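PDB 3SYJ: adhesion and penetration protein autotransporter from Haemophilus influenzae, which promotes bacterial adherence to and invasion of host cells, self-associates between bacteria through its passenger domain, and is probably a serine protease. Local coordinates for residues Ala61-Asn65 with Val125-Ile131; Phe589-Pro595 with Asp621-Phe627; Leu729-Phe735 with Ser750-Thr756; Gln905-Ser911 with Glu945-His949. One frame throughout, in Å; residues are numbered along the deposited sequence.

Contact 1 of 4, residues Ala61-Asn65 with Val125-Ile131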
loop_
_atom_site.group_PDB
_atom_site.type_symbol
_atom_site.label_atom_id
_atom_site.label_comp_id
_atom_site.label_asym_id
_atom_site.label_seq_id
_atom_site.Cartn_x
_atom_site.Cartn_y
_atom_site.Cartn_z
ATOM N N ALA A 61 -6.127 -41.358 -51.181
ATOM C CA ALA A 61 -6.560 -40.124 -50.549
ATOM C C ALA A 61 -8.077 -40.107 -50.373
ATOM O O ALA A 61 -8.816 -40.668 -51.186
ATOM C CB ALA A 61 -6.093 -38.918 -51.355
ATOM N N LEU A 62 -8.525 -39.471 -49.297
ATOM C CA LEU A 62 -9.939 -39.462 -48.929
ATOM C C LEU A 62 -10.701 -38.362 -49.678
ATOM O O LEU A 62 -10.495 -37.176 -49.426
ATOM C CB LEU A 62 -10.073 -39.286 -47.410
ATOM C CG LEU A 62 -11.441 -39.515 -46.753
ATOM C CD1 LEU A 62 -11.890 -40.975 -46.836
ATOM C CD2 LEU A 62 -11.386 -39.054 -45.313
ATOM N N VAL A 63 -11.576 -38.764 -50.600
ATOM C CA VAL A 63 -12.290 -37.806 -51.438
ATOM C C VAL A 63 -13.776 -37.666 -51.058
ATOM O O VAL A 63 -14.459 -36.753 -51.526
ATOM C CB VAL A 63 -12.168 -38.163 -52.946
ATOM C CG1 VAL A 63 -10.705 -38.187 -53.390
ATOM C CG2 VAL A 63 -12.823 -39.497 -53.229
ATOM N N GLU A 64 -14.273 -38.576 -50.226
ATOM C CA GLU A 64 -15.603 -38.441 -49.642
ATOM C C GLU A 64 -15.575 -39.162 -48.306
ATOM O O GLU A 64 -14.550 -39.741 -47.943
ATOM C CB GLU A 64 -16.668 -39.041 -50.556
ATOM C CG GLU A 64 -17.806 -38.067 -50.910
ATOM C CD GLU A 64 -18.552 -37.527 -49.689
ATOM O OE1 GLU A 64 -18.768 -36.296 -49.622
ATOM O OE2 GLU A 64 -18.919 -38.329 -48.801
ATOM N N ASN A 65 -16.686 -39.136 -47.575
ATOM C CA ASN A 65 -16.736 -39.748 -46.253
ATOM C C ASN A 65 -16.397 -41.240 -46.260
ATOM O O ASN A 65 -15.767 -41.744 -45.326
ATOM C CB ASN A 65 -18.094 -39.491 -45.590
ATOM C CG ASN A 65 -18.342 -38.017 -45.325
ATOM O OD1 ASN A 65 -19.451 -37.513 -45.538
ATOM N ND2 ASN A 65 -17.307 -37.312 -44.861
ATOM N N VAL A 125 -15.346 -42.306 -42.594
ATOM C CA VAL A 125 -14.080 -41.958 -41.956
ATOM C C VAL A 125 -14.251 -40.747 -41.047
ATOM O O VAL A 125 -14.754 -39.716 -41.474
ATOM C CB VAL A 125 -12.968 -41.677 -42.995
ATOM C CG1 VAL A 125 -11.704 -41.145 -42.299
ATOM C CG2 VAL A 125 -12.670 -42.929 -43.821
ATOM N N THR A 126 -13.823 -40.876 -39.796
ATOM C CA THR A 126 -14.047 -39.831 -38.799
ATOM C C THR A 126 -12.805 -38.978 -38.518
ATOM O O THR A 126 -12.916 -37.856 -38.029
ATOM C CB THR A 126 -14.488 -40.448 -37.463
ATOM O OG1 THR A 126 -13.520 -41.427 -37.055
ATOM C CG2 THR A 126 -15.878 -41.109 -37.594
ATOM N N GLU A 127 -11.621 -39.511 -38.815
ATOM C CA GLU A 127 -10.366 -38.885 -38.387
ATOM C C GLU A 127 -9.989 -37.635 -39.177
ATOM O O GLU A 127 -9.197 -36.821 -38.711
ATOM C CB GLU A 127 -9.212 -39.898 -38.439
ATOM C CG GLU A 127 -9.235 -40.979 -37.353
ATOM C CD GLU A 127 -10.224 -42.100 -37.640
ATOM O OE1 GLU A 127 -10.793 -42.117 -38.751
ATOM O OE2 GLU A 127 -10.433 -42.963 -36.748
ATOM N N ALA A 128 -10.556 -37.487 -40.368
ATOM C CA ALA A 128 -10.205 -36.381 -41.253
ATOM C C ALA A 128 -11.348 -36.026 -42.200
ATOM O O ALA A 128 -12.139 -36.892 -42.594
ATOM C CB ALA A 128 -8.952 -36.733 -42.059
ATOM N N ALA A 129 -11.424 -34.752 -42.571
ATOM C CA ALA A 129 -12.407 -34.289 -43.534
ATOM C C ALA A 129 -11.904 -34.624 -44.926
ATOM O O ALA A 129 -10.738 -34.400 -45.230
ATOM C CB ALA A 129 -12.604 -32.789 -43.397
ATOM N N PRO A 130 -12.775 -35.174 -45.779
ATOM C CA PRO A 130 -12.359 -35.495 -47.148
ATOM C C PRO A 130 -11.876 -34.249 -47.874
ATOM O O PRO A 130 -12.159 -33.129 -47.438
ATOM C CB PRO A 130 -13.649 -36.001 -47.803
ATOM C CG PRO A 130 -14.510 -36.447 -46.666
ATOM C CD PRO A 130 -14.177 -35.534 -45.520
ATOM N N ILE A 131 -11.152 -34.440 -48.974
ATOM C CA ILE A 131 -10.679 -33.323 -49.775
ATOM C C ILE A 131 -11.461 -33.263 -51.081
ATOM O O ILE A 131 -11.843 -34.293 -51.634
ATOM C CB ILE A 131 -9.152 -33.422 -50.051
ATOM C CG1 ILE A 131 -8.615 -32.102 -50.590
ATOM C CG2 ILE A 131 -8.826 -34.555 -51.008
ATOM C CD1 ILE A 131 -7.149 -31.895 -50.291
#
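L62, P130 and V125 carry this contact, the leucine inserted between V125, A128 and P130 while the proline ring lies against the backbone of E64 and N65. CG of L62 stands opposite its own backbone N (chi1 -168°), which sends the two methyls toward V125; leucine and valine meet tip to tip, CD1 of L62 lying 3.7 Å from CG2 of V125. The other methyl, CD2 of L62, lies 3.6 Å from A128 O. CG of P130 packs 3.3 Å from atom C of E64, and ND2 of N65 comes to 3.4 Å from CG of P130, the two side chains set at a slant. All this lies in the Peptidase S6 part of the passenger domain, where strand 61-64 pairs with 67-69 and the loop precedes strand 151-155. Two backbone bonds close the contact at its ends: I131 N to L62 O, 2.8 Å, and V125 N to N65 O, 2.8 Å. F259 of helix 256-266 touches V63 and E64, whereas T126 faces strand 403-407 of the beta-helix.

Contact 2 of 4, residues Phe589-Pro595 with Asp621-Phe627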
loop_
_atom_site.group_PDB
_atom_site.type_symbol
_atom_site.label_atom_id
_atom_site.label_comp_id
_atom_site.label_asym_id
_atom_site.label_seq_id
_atom_site.Cartn_x
_atom_site.Cartn_y
_atom_site.Cartn_z
ATOM N N PHE A 589 4.024 -29.500 -14.652
ATOM C CA PHE A 589 3.527 -28.594 -15.684
ATOM C C PHE A 589 4.694 -28.316 -16.611
ATOM O O PHE A 589 5.727 -27.801 -16.181
ATOM C CB PHE A 589 3.022 -27.285 -15.079
ATOM C CG PHE A 589 1.879 -27.455 -14.121
ATOM C CD1 PHE A 589 0.570 -27.299 -14.547
ATOM C CD2 PHE A 589 2.117 -27.762 -12.794
ATOM C CE1 PHE A 589 -0.487 -27.449 -13.662
ATOM C CE2 PHE A 589 1.077 -27.918 -11.906
ATOM C CZ PHE A 589 -0.233 -27.762 -12.339
ATOM N N SER A 590 4.548 -28.672 -17.881
ATOM C CA SER A 590 5.690 -28.637 -18.781
ATOM C C SER A 590 5.299 -28.253 -20.200
ATOM O O SER A 590 4.152 -28.430 -20.614
ATOM C CB SER A 590 6.370 -30.010 -18.796
ATOM O OG SER A 590 7.540 -30.006 -19.603
ATOM N N GLY A 591 6.262 -27.721 -20.941
ATOM C CA GLY A 591 6.136 -27.625 -22.380
ATOM C C GLY A 591 6.507 -28.993 -22.918
ATOM O O GLY A 591 6.702 -29.927 -22.139
ATOM N N ARG A 592 6.606 -29.125 -24.237
ATOM C CA ARG A 592 6.977 -30.403 -24.853
ATOM C C ARG A 592 7.811 -30.209 -26.121
ATOM O O ARG A 592 7.724 -29.172 -26.784
ATOM C CB ARG A 592 5.733 -31.230 -25.185
ATOM C CG ARG A 592 4.734 -30.522 -26.087
ATOM C CD ARG A 592 4.016 -31.522 -26.970
ATOM N NE ARG A 592 4.956 -32.146 -27.895
ATOM C CZ ARG A 592 4.752 -33.297 -28.527
ATOM N NH1 ARG A 592 3.626 -33.975 -28.349
ATOM N NH2 ARG A 592 5.684 -33.773 -29.341
ATOM N N PRO A 593 8.615 -31.217 -26.474
ATOM C CA PRO A 593 9.411 -31.058 -27.694
ATOM C C PRO A 593 8.499 -30.852 -28.899
ATOM O O PRO A 593 7.410 -31.427 -28.956
ATOM C CB PRO A 593 10.152 -32.397 -27.805
ATOM C CG PRO A 593 10.136 -32.972 -26.422
ATOM C CD PRO A 593 8.848 -32.516 -25.815
ATOM N N THR A 594 8.916 -30.020 -29.841
ATOM C CA THR A 594 8.200 -29.926 -31.107
ATOM C C THR A 594 8.239 -31.309 -31.743
ATOM O O THR A 594 9.278 -31.961 -31.731
ATOM C CB THR A 594 8.873 -28.918 -32.054
ATOM O OG1 THR A 594 8.908 -27.633 -31.427
ATOM C CG2 THR A 594 8.119 -28.828 -33.375
ATOM N N PRO A 595 7.104 -31.782 -32.273
ATOM C CA PRO A 595 7.082 -33.084 -32.953
ATOM C C PRO A 595 7.957 -33.107 -34.204
ATOM O O PRO A 595 8.017 -32.114 -34.925
ATOM C CB PRO A 595 5.614 -33.234 -33.361
ATOM C CG PRO A 595 4.859 -32.363 -32.424
ATOM C CD PRO A 595 5.753 -31.206 -32.126
ATOM N N ASP A 621 14.394 -27.251 -29.491
ATOM C CA ASP A 621 13.184 -27.001 -30.264
ATOM C C ASP A 621 11.971 -27.569 -29.522
ATOM O O ASP A 621 11.551 -28.707 -29.761
ATOM C CB ASP A 621 13.330 -27.628 -31.655
ATOM C CG ASP A 621 12.096 -27.459 -32.509
ATOM O OD1 ASP A 621 11.252 -26.610 -32.177
ATOM O OD2 ASP A 621 11.968 -28.177 -33.520
ATOM N N TRP A 622 11.435 -26.765 -28.602
ATOM C CA TRP A 622 10.282 -27.139 -27.781
ATOM C C TRP A 622 9.122 -26.172 -27.980
ATOM O O TRP A 622 9.324 -25.019 -28.362
ATOM C CB TRP A 622 10.664 -27.137 -26.297
ATOM C CG TRP A 622 11.296 -28.404 -25.835
ATOM C CD1 TRP A 622 12.306 -29.092 -26.450
ATOM C CD2 TRP A 622 10.979 -29.136 -24.642
ATOM N NE1 TRP A 622 12.620 -30.212 -25.721
ATOM C CE2 TRP A 622 11.824 -30.261 -24.607
ATOM C CE3 TRP A 622 10.053 -28.953 -23.606
ATOM C CZ2 TRP A 622 11.779 -31.198 -23.572
ATOM C CZ3 TRP A 622 10.009 -29.883 -22.584
ATOM C CH2 TRP A 622 10.868 -30.990 -22.573
ATOM N N ILE A 623 7.911 -26.652 -27.708
ATOM C CA ILE A 623 6.714 -25.819 -27.716
ATOM C C ILE A 623 6.503 -25.181 -26.346
ATOM O O ILE A 623 6.561 -25.864 -25.318
ATOM C CB ILE A 623 5.460 -26.647 -28.071
ATOM C CG1 ILE A 623 5.684 -27.407 -29.386
ATOM C CG2 ILE A 623 4.238 -25.747 -28.142
ATOM C CD1 ILE A 623 4.510 -28.251 -29.848
ATOM N N ASN A 624 6.258 -23.872 -26.329
ATOM C CA ASN A 624 5.988 -23.164 -25.080
ATOM C C ASN A 624 4.509 -23.215 -24.688
ATOM O O ASN A 624 3.629 -23.049 -25.538
ATOM C CB ASN A 624 6.469 -21.716 -25.176
ATOM C CG ASN A 624 7.984 -21.615 -25.269
ATOM O OD1 ASN A 624 8.715 -22.388 -24.642
ATOM N ND2 ASN A 624 8.463 -20.662 -26.056
ATOM N N ARG A 625 4.243 -23.443 -23.402
ATOM C CA ARG A 625 2.872 -23.601 -22.915
ATOM C C ARG A 625 2.459 -22.578 -21.847
ATOM O O ARG A 625 3.298 -21.932 -21.210
ATOM C CB ARG A 625 2.657 -25.013 -22.362
ATOM C CG ARG A 625 2.954 -26.138 -23.343
ATOM C CD ARG A 625 2.077 -26.064 -24.584
ATOM N NE ARG A 625 1.879 -27.385 -25.179
ATOM C CZ ARG A 625 1.322 -27.606 -26.365
ATOM N NH1 ARG A 625 0.913 -26.587 -27.104
ATOM N NH2 ARG A 625 1.177 -28.848 -26.810
ATOM N N THR A 626 1.154 -22.439 -21.660
ATOM C CA THR A 626 0.620 -21.584 -20.616
ATOM C C THR A 626 -0.346 -22.404 -19.788
ATOM O O THR A 626 -1.040 -23.282 -20.303
ATOM C CB THR A 626 -0.143 -20.364 -21.176
ATOM O OG1 THR A 626 -1.258 -20.809 -21.958
ATOM C CG2 THR A 626 0.753 -19.506 -22.031
ATOM N N PHE A 627 -0.373 -22.121 -18.496
ATOM C CA PHE A 627 -1.307 -22.772 -17.601
ATOM C C PHE A 627 -1.997 -21.724 -16.749
ATOM O O PHE A 627 -1.381 -20.745 -16.325
ATOM C CB PHE A 627 -0.587 -23.789 -16.721
ATOM C CG PHE A 627 -0.064 -24.973 -17.476
ATOM C CD1 PHE A 627 -0.908 -26.012 -17.828
ATOM C CD2 PHE A 627 1.273 -25.051 -17.835
ATOM C CE1 PHE A 627 -0.428 -27.112 -18.517
ATOM C CE2 PHE A 627 1.758 -26.146 -18.525
ATOM C CZ PHE A 627 0.906 -27.177 -18.864
HETATM O O HOH W 1 11.935 -31.361 -30.789
#
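CG of W622 stands opposite the carbonyl carbon, beside the backbone N (chi1 -84°), which lays the indole along P593; D621, its CG opposite the backbone N (chi1 178°), turns its carboxylate to T594. CA of P593 sits over the five-membered ring of W622, 3.7 Å from its centroid, a CH-pi contact almost on the ring normal. T594 OG1 donates to D621 OD1 over 2.7 Å, from above the carboxylate plane, and T594 N donates to D621 O. These residues end an antiparallel ladder in the second beta-solenoid repeat region, where R592 pairs with I623 and I623 N binds R592 O at 2.7 Å. R592 folds back to grip P593 O side-on through NE and NH2, and its NH2 also meets D677 in a salt bridge. At the far end, among buried residues, F589 points an edge at the F627 face in a T-shaped pair, centroids 5.2 Å apart and planes at 76°. R625 presses CG on CA of G591, 3.6 Å away, while its guanidinium binds S571 and E497.

Contact 3 of 4, residues Leu729-Phe735 with Ser750-Thr756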
loop_
_atom_site.group_PDB
_atom_site.type_symbol
_atom_site.label_atom_id
_atom_site.label_comp_id
_atom_site.label_asym_id
_atom_site.label_seq_id
_atom_site.Cartn_x
_atom_site.Cartn_y
_atom_site.Cartn_z
ATOM N N LEU A 729 4.230 -17.064 4.526
ATOM C CA LEU A 729 4.628 -18.300 5.176
ATOM C C LEU A 729 4.179 -18.327 6.619
ATOM O O LEU A 729 4.209 -17.310 7.306
ATOM C CB LEU A 729 6.143 -18.485 5.107
ATOM C CG LEU A 729 6.758 -18.513 3.714
ATOM C CD1 LEU A 729 7.008 -17.097 3.251
ATOM C CD2 LEU A 729 8.048 -19.306 3.733
ATOM N N THR A 730 3.766 -19.504 7.072
ATOM C CA THR A 730 3.341 -19.694 8.448
ATOM C C THR A 730 3.884 -21.023 8.942
ATOM O O THR A 730 4.479 -21.777 8.170
ATOM C CB THR A 730 1.809 -19.709 8.560
ATOM O OG1 THR A 730 1.286 -20.755 7.735
ATOM C CG2 THR A 730 1.225 -18.383 8.110
ATOM N N ASN A 731 3.681 -21.309 10.223
ATOM C CA ASN A 731 4.094 -22.585 10.782
ATOM C C ASN A 731 5.588 -22.807 10.595
ATOM O O ASN A 731 6.387 -21.964 10.988
ATOM C CB ASN A 731 3.280 -23.716 10.156
ATOM C CG ASN A 731 1.793 -23.574 10.426
ATOM O OD1 ASN A 731 1.377 -23.448 11.576
ATOM N ND2 ASN A 731 0.986 -23.584 9.370
ATOM N N HIS A 732 5.971 -23.932 9.997
ATOM C CA HIS A 732 7.384 -24.216 9.762
ATOM C C HIS A 732 7.712 -24.298 8.272
ATOM O O HIS A 732 8.625 -25.022 7.872
ATOM C CB HIS A 732 7.802 -25.521 10.445
ATOM C CG HIS A 732 7.669 -25.497 11.935
ATOM N ND1 HIS A 732 6.448 -25.574 12.575
ATOM C CD2 HIS A 732 8.602 -25.421 12.914
ATOM C CE1 HIS A 732 6.635 -25.537 13.883
ATOM N NE2 HIS A 732 7.933 -25.445 14.114
ATOM N N SER A 733 6.971 -23.551 7.458
ATOM C CA SER A 733 7.170 -23.550 6.010
ATOM C C SER A 733 8.491 -22.892 5.599
ATOM O O SER A 733 9.031 -22.060 6.329
ATOM C CB SER A 733 6.008 -22.837 5.334
ATOM O OG SER A 733 5.891 -21.515 5.822
ATOM N N GLN A 734 9.003 -23.262 4.428
ATOM C CA GLN A 734 10.270 -22.717 3.929
ATOM C C GLN A 734 10.174 -22.281 2.470
ATOM O O GLN A 734 9.653 -23.011 1.628
ATOM C CB GLN A 734 11.389 -23.747 4.060
ATOM C CG GLN A 734 11.578 -24.296 5.460
ATOM C CD GLN A 734 12.922 -24.981 5.633
ATOM O OE1 GLN A 734 13.859 -24.742 4.866
ATOM N NE2 GLN A 734 13.024 -25.836 6.646
ATOM N N PHE A 735 10.684 -21.094 2.169
ATOM C CA PHE A 735 10.690 -20.596 0.797
ATOM C C PHE A 735 12.084 -20.185 0.356
ATOM O O PHE A 735 12.777 -19.470 1.075
ATOM C CB PHE A 735 9.740 -19.413 0.642
ATOM C CG PHE A 735 9.824 -18.745 -0.703
ATOM C CD1 PHE A 735 9.305 -19.362 -1.833
ATOM C CD2 PHE A 735 10.414 -17.498 -0.840
ATOM C CE1 PHE A 735 9.375 -18.747 -3.075
ATOM C CE2 PHE A 735 10.487 -16.879 -2.078
ATOM C CZ PHE A 735 9.968 -17.504 -3.197
ATOM N N SER A 750 5.715 -15.543 9.236
ATOM C CA SER A 750 5.197 -15.627 10.599
ATOM C C SER A 750 5.625 -16.929 11.264
ATOM O O SER A 750 6.226 -17.790 10.626
ATOM C CB SER A 750 3.672 -15.547 10.591
ATOM O OG SER A 750 3.237 -14.344 9.986
ATOM N N ASP A 751 5.308 -17.070 12.548
ATOM C CA ASP A 751 5.566 -18.306 13.282
ATOM C C ASP A 751 7.027 -18.750 13.220
ATOM O O ASP A 751 7.924 -18.025 13.642
ATOM C CB ASP A 751 4.653 -19.430 12.779
ATOM C CG ASP A 751 3.172 -19.079 12.888
ATOM O OD1 ASP A 751 2.768 -18.465 13.904
ATOM O OD2 ASP A 751 2.409 -19.420 11.954
ATOM N N ASN A 752 7.254 -19.951 12.699
ATOM C CA ASN A 752 8.596 -20.510 12.604
ATOM C C ASN A 752 9.040 -20.702 11.166
ATOM O O ASN A 752 9.914 -21.518 10.881
ATOM C CB ASN A 752 8.656 -21.855 13.323
ATOM C CG ASN A 752 8.165 -21.767 14.746
ATOM O OD1 ASN A 752 8.847 -21.221 15.614
ATOM N ND2 ASN A 752 6.970 -22.300 14.995
ATOM N N SER A 753 8.432 -19.957 10.254
ATOM C CA SER A 753 8.769 -20.091 8.845
ATOM C C SER A 753 10.162 -19.542 8.539
ATOM O O SER A 753 10.760 -18.838 9.353
ATOM C CB SER A 753 7.721 -19.404 7.974
ATOM O OG SER A 753 7.651 -18.021 8.267
ATOM N N THR A 754 10.666 -19.871 7.355
ATOM C CA THR A 754 11.989 -19.447 6.925
ATOM C C THR A 754 11.972 -19.032 5.460
ATOM O O THR A 754 11.288 -19.646 4.642
ATOM C CB THR A 754 13.001 -20.588 7.063
ATOM O OG1 THR A 754 13.101 -20.976 8.438
ATOM C CG2 THR A 754 14.366 -20.152 6.558
ATOM N N ALA A 755 12.730 -17.993 5.129
ATOM C CA ALA A 755 12.890 -17.590 3.736
ATOM C C ALA A 755 14.356 -17.345 3.420
ATOM O O ALA A 755 15.116 -16.917 4.283
ATOM C CB ALA A 755 12.062 -16.355 3.433
ATOM N N THR A 756 14.752 -17.622 2.182
ATOM C CA THR A 756 16.137 -17.454 1.772
ATOM C C THR A 756 16.228 -16.933 0.351
ATOM O O THR A 756 15.553 -17.434 -0.544
ATOM C CB THR A 756 16.897 -18.782 1.827
ATOM O OG1 THR A 756 16.924 -19.262 3.174
ATOM C CG2 THR A 756 18.322 -18.604 1.322
HETATM O O HOH W 2 2.684 -14.889 7.282
HETATM O O HOH W 3 14.650 -20.890 3.408
#
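L729-F735 and S750-T756 run in parallel one above the other, each making a type II' beta turn, T730 to S733 and S750 to S753, before entering a strand. Beyond the turns Q734 pairs with T754 and F735 with A755, linked by T754 N to S733 O, F735 N to T754 O and T756 N to F735 O, each 2.9 Å. Such stacked corners belong to a right-handed parallel beta-helix, the fold of most autotransporter passenger domains and of this one. OG of S733 and of S753 sits between backbone N and carbonyl carbon (chi1 58° and 61°), turned back to the carbonyl three residues earlier: S733 OG binds T730 O and S753 OG binds S750 O, both at 2.8 Å, beside the serine N-H. Between the turns D751 OD2 accepts N731 N at 2.9 Å through its anti lone pair, almost straight at 178°. N752 runs alongside H732, its CB 3.8 Å from the H732 ring centroid in a CH-pi contact over the face. Inside, CB of L729 is pressed to CB of S753 at 3.4 Å. D770 OD2 likewise accepts D751 N. Carboxylates of D751 and D770 thus receive the N-H at the equivalent place in the preceding turn, adding side-chain bonds to the backbone ladder joining the coils.

Contact 4 of 4, residues Gln905-Ser911 with Glu945-His949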
loop_
_atom_site.group_PDB
_atom_site.type_symbol
_atom_site.label_atom_id
_atom_site.label_comp_id
_atom_site.label_asym_id
_atom_site.label_seq_id
_atom_site.Cartn_x
_atom_site.Cartn_y
_atom_site.Cartn_z
ATOM N N GLN A 905 30.983 16.117 18.713
ATOM C CA GLN A 905 31.153 14.719 18.345
ATOM C C GLN A 905 29.968 14.259 17.493
ATOM O O GLN A 905 28.837 14.689 17.705
ATOM C CB GLN A 905 31.277 13.838 19.594
ATOM C CG GLN A 905 32.523 14.097 20.429
ATOM C CD GLN A 905 32.759 13.023 21.477
ATOM O OE1 GLN A 905 31.818 12.483 22.052
ATOM N NE2 GLN A 905 34.022 12.711 21.729
ATOM N N LEU A 906 30.229 13.396 16.521
ATOM C CA LEU A 906 29.151 12.803 15.742
ATOM C C LEU A 906 28.983 11.336 16.114
ATOM O O LEU A 906 29.848 10.510 15.826
ATOM C CB LEU A 906 29.419 12.935 14.244
ATOM C CG LEU A 906 28.256 12.477 13.369
ATOM C CD1 LEU A 906 26.981 13.186 13.779
ATOM C CD2 LEU A 906 28.553 12.716 11.902
ATOM N N THR A 907 27.872 11.017 16.769
ATOM C CA THR A 907 27.575 9.634 17.117
ATOM C C THR A 907 27.253 8.834 15.853
ATOM O O THR A 907 26.456 9.272 15.024
ATOM C CB THR A 907 26.395 9.545 18.118
ATOM O OG1 THR A 907 26.681 10.348 19.272
ATOM C CG2 THR A 907 26.152 8.102 18.555
ATOM N N LEU A 908 27.887 7.674 15.701
ATOM C CA LEU A 908 27.606 6.794 14.572
ATOM C C LEU A 908 26.870 5.544 15.042
ATOM O O LEU A 908 25.863 5.143 14.454
ATOM C CB LEU A 908 28.896 6.413 13.840
ATOM C CG LEU A 908 29.530 7.534 13.018
ATOM C CD1 LEU A 908 30.733 7.019 12.249
ATOM C CD2 LEU A 908 28.507 8.151 12.072
ATOM N N VAL A 909 27.376 4.941 16.112
ATOM C CA VAL A 909 26.752 3.772 16.710
ATOM C C VAL A 909 26.321 4.090 18.135
ATOM O O VAL A 909 27.140 4.482 18.965
ATOM C CB VAL A 909 27.721 2.582 16.742
ATOM C CG1 VAL A 909 27.020 1.354 17.296
ATOM C CG2 VAL A 909 28.268 2.306 15.348
ATOM N N GLU A 910 25.035 3.919 18.419
ATOM C CA GLU A 910 24.490 4.278 19.723
ATOM C C GLU A 910 23.703 3.142 20.357
ATOM O O GLU A 910 23.487 2.094 19.746
ATOM C CB GLU A 910 23.586 5.505 19.600
ATOM C CG GLU A 910 22.412 5.305 18.652
ATOM C CD GLU A 910 21.628 6.583 18.400
ATOM O OE1 GLU A 910 21.482 7.394 19.339
ATOM O OE2 GLU A 910 21.151 6.768 17.261
ATOM N N SER A 911 23.269 3.364 21.589
ATOM C CA SER A 911 22.422 2.407 22.278
ATOM C C SER A 911 20.958 2.795 22.110
ATOM O O SER A 911 20.634 3.973 21.947
ATOM C CB SER A 911 22.781 2.357 23.759
ATOM O OG SER A 911 21.832 1.594 24.478
ATOM N N GLU A 945 29.121 4.865 23.673
ATOM C CA GLU A 945 28.733 4.945 22.265
ATOM C C GLU A 945 29.943 5.195 21.372
ATOM O O GLU A 945 30.967 5.691 21.835
ATOM C CB GLU A 945 27.694 6.050 22.058
ATOM C CG GLU A 945 26.509 5.946 22.998
ATOM C CD GLU A 945 25.346 6.827 22.591
ATOM O OE1 GLU A 945 25.573 8.000 22.220
ATOM O OE2 GLU A 945 24.196 6.343 22.651
ATOM N N PHE A 946 29.817 4.847 20.093
ATOM C CA PHE A 946 30.904 5.025 19.130
ATOM C C PHE A 946 30.719 6.296 18.317
ATOM O O PHE A 946 29.779 6.413 17.528
ATOM C CB PHE A 946 31.029 3.800 18.216
ATOM C CG PHE A 946 31.510 2.572 18.929
ATOM C CD1 PHE A 946 32.850 2.233 18.922
ATOM C CD2 PHE A 946 30.625 1.771 19.632
ATOM C CE1 PHE A 946 33.298 1.106 19.594
ATOM C CE2 PHE A 946 31.066 0.645 20.305
ATOM C CZ PHE A 946 32.404 0.312 20.285
ATOM N N ARG A 947 31.622 7.250 18.519
ATOM C CA ARG A 947 31.481 8.569 17.917
ATOM C C ARG A 947 32.698 8.984 17.097
ATOM O O ARG A 947 33.802 8.469 17.292
ATOM C CB ARG A 947 31.217 9.615 19.001
ATOM C CG ARG A 947 30.164 9.214 20.008
ATOM C CD ARG A 947 29.661 10.416 20.778
ATOM N NE ARG A 947 28.516 10.063 21.609
ATOM C CZ ARG A 947 28.590 9.819 22.913
ATOM N NH1 ARG A 947 29.758 9.909 23.535
ATOM N NH2 ARG A 947 27.498 9.496 23.598
ATOM N N LEU A 948 32.471 9.909 16.167
ATOM C CA LEU A 948 33.544 10.577 15.443
ATOM C C LEU A 948 34.020 11.755 16.274
ATOM O O LEU A 948 33.227 12.601 16.694
ATOM C CB LEU A 948 33.065 11.068 14.080
ATOM C CG LEU A 948 32.862 9.996 13.015
ATOM C CD1 LEU A 948 32.438 10.634 11.702
ATOM C CD2 LEU A 948 34.128 9.176 12.839
ATOM N N HIS A 949 35.326 11.809 16.501
ATOM C CA HIS A 949 35.893 12.744 17.455
ATOM C C HIS A 949 37.084 13.480 16.853
ATOM O O HIS A 949 37.848 12.915 16.072
ATOM C CB HIS A 949 36.304 11.981 18.718
ATOM C CG HIS A 949 36.783 12.856 19.832
ATOM N ND1 HIS A 949 37.883 12.543 20.602
ATOM C CD2 HIS A 949 36.312 14.033 20.308
ATOM C CE1 HIS A 949 38.067 13.488 21.506
ATOM N NE2 HIS A 949 37.128 14.405 21.350
#
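R947 extends alongside T907, and its NE-H donates a hydrogen bond to T907 OG1, 3.0 Å from R947 NE, the oxygen lying in the guanidinium plane at its edge. Extended from CG to NE, the arginine also carries its NH2 to E945 OE1, 2.8 Å away, in a salt bridge that reaches the carboxylate from above its plane. The other oxygen, E945 OE2, takes the N-H of S911, 3.3 Å from S911 N, beyond the turn of the chain at L908-V909. On the other face V909 sets its CB 3.8 Å from CB of F946, and L906 and L948 meet through their CB atoms; L908, from the turn, brings its CD1 to 3.7 Å from CG of L948. In this Pertactin-like part of the passenger domain strand 945-949 pairs antiparallel with 906-907 and then with V909, across a classic beta bulge: L908 and V909 are set against the single residue F946 and their N-H groups share its carbonyl, L908 N at 2.9 Å and V909 N at 3.2 Å from F946 O. Beyond it F946 N returns a bond to V909 O. F946 turns its ring to an edge-to-face contact with F923, while Y937 of strand 935-942 packs on L948.

Overall arrangement
The four contacts follow one another along the chain without touching: contact 1 lies in the protease-like part, contacts 2 and 3 on the long beta-helix, and contact 4 near the C-terminal end, its centre about 89 Å from that of contact 1. The F589/F627 end of contact 2 and the L906/F946/L948 face of contact 4 are buried, whereas the H732/N752 turn tips of contact 3 are exposed. Contact 2 joins antiparallel strands through aromatic and proline packing, backbone bonds and a threonine-aspartate bond; contact 3 joins parallel turns through serine, aspartate and backbone bonds. Contact 4, also antiparallel, opposes a charged face to its apolar one. Contact 1 sets a strand against an irregular loop, with two backbone bonds and mainly apolar packing.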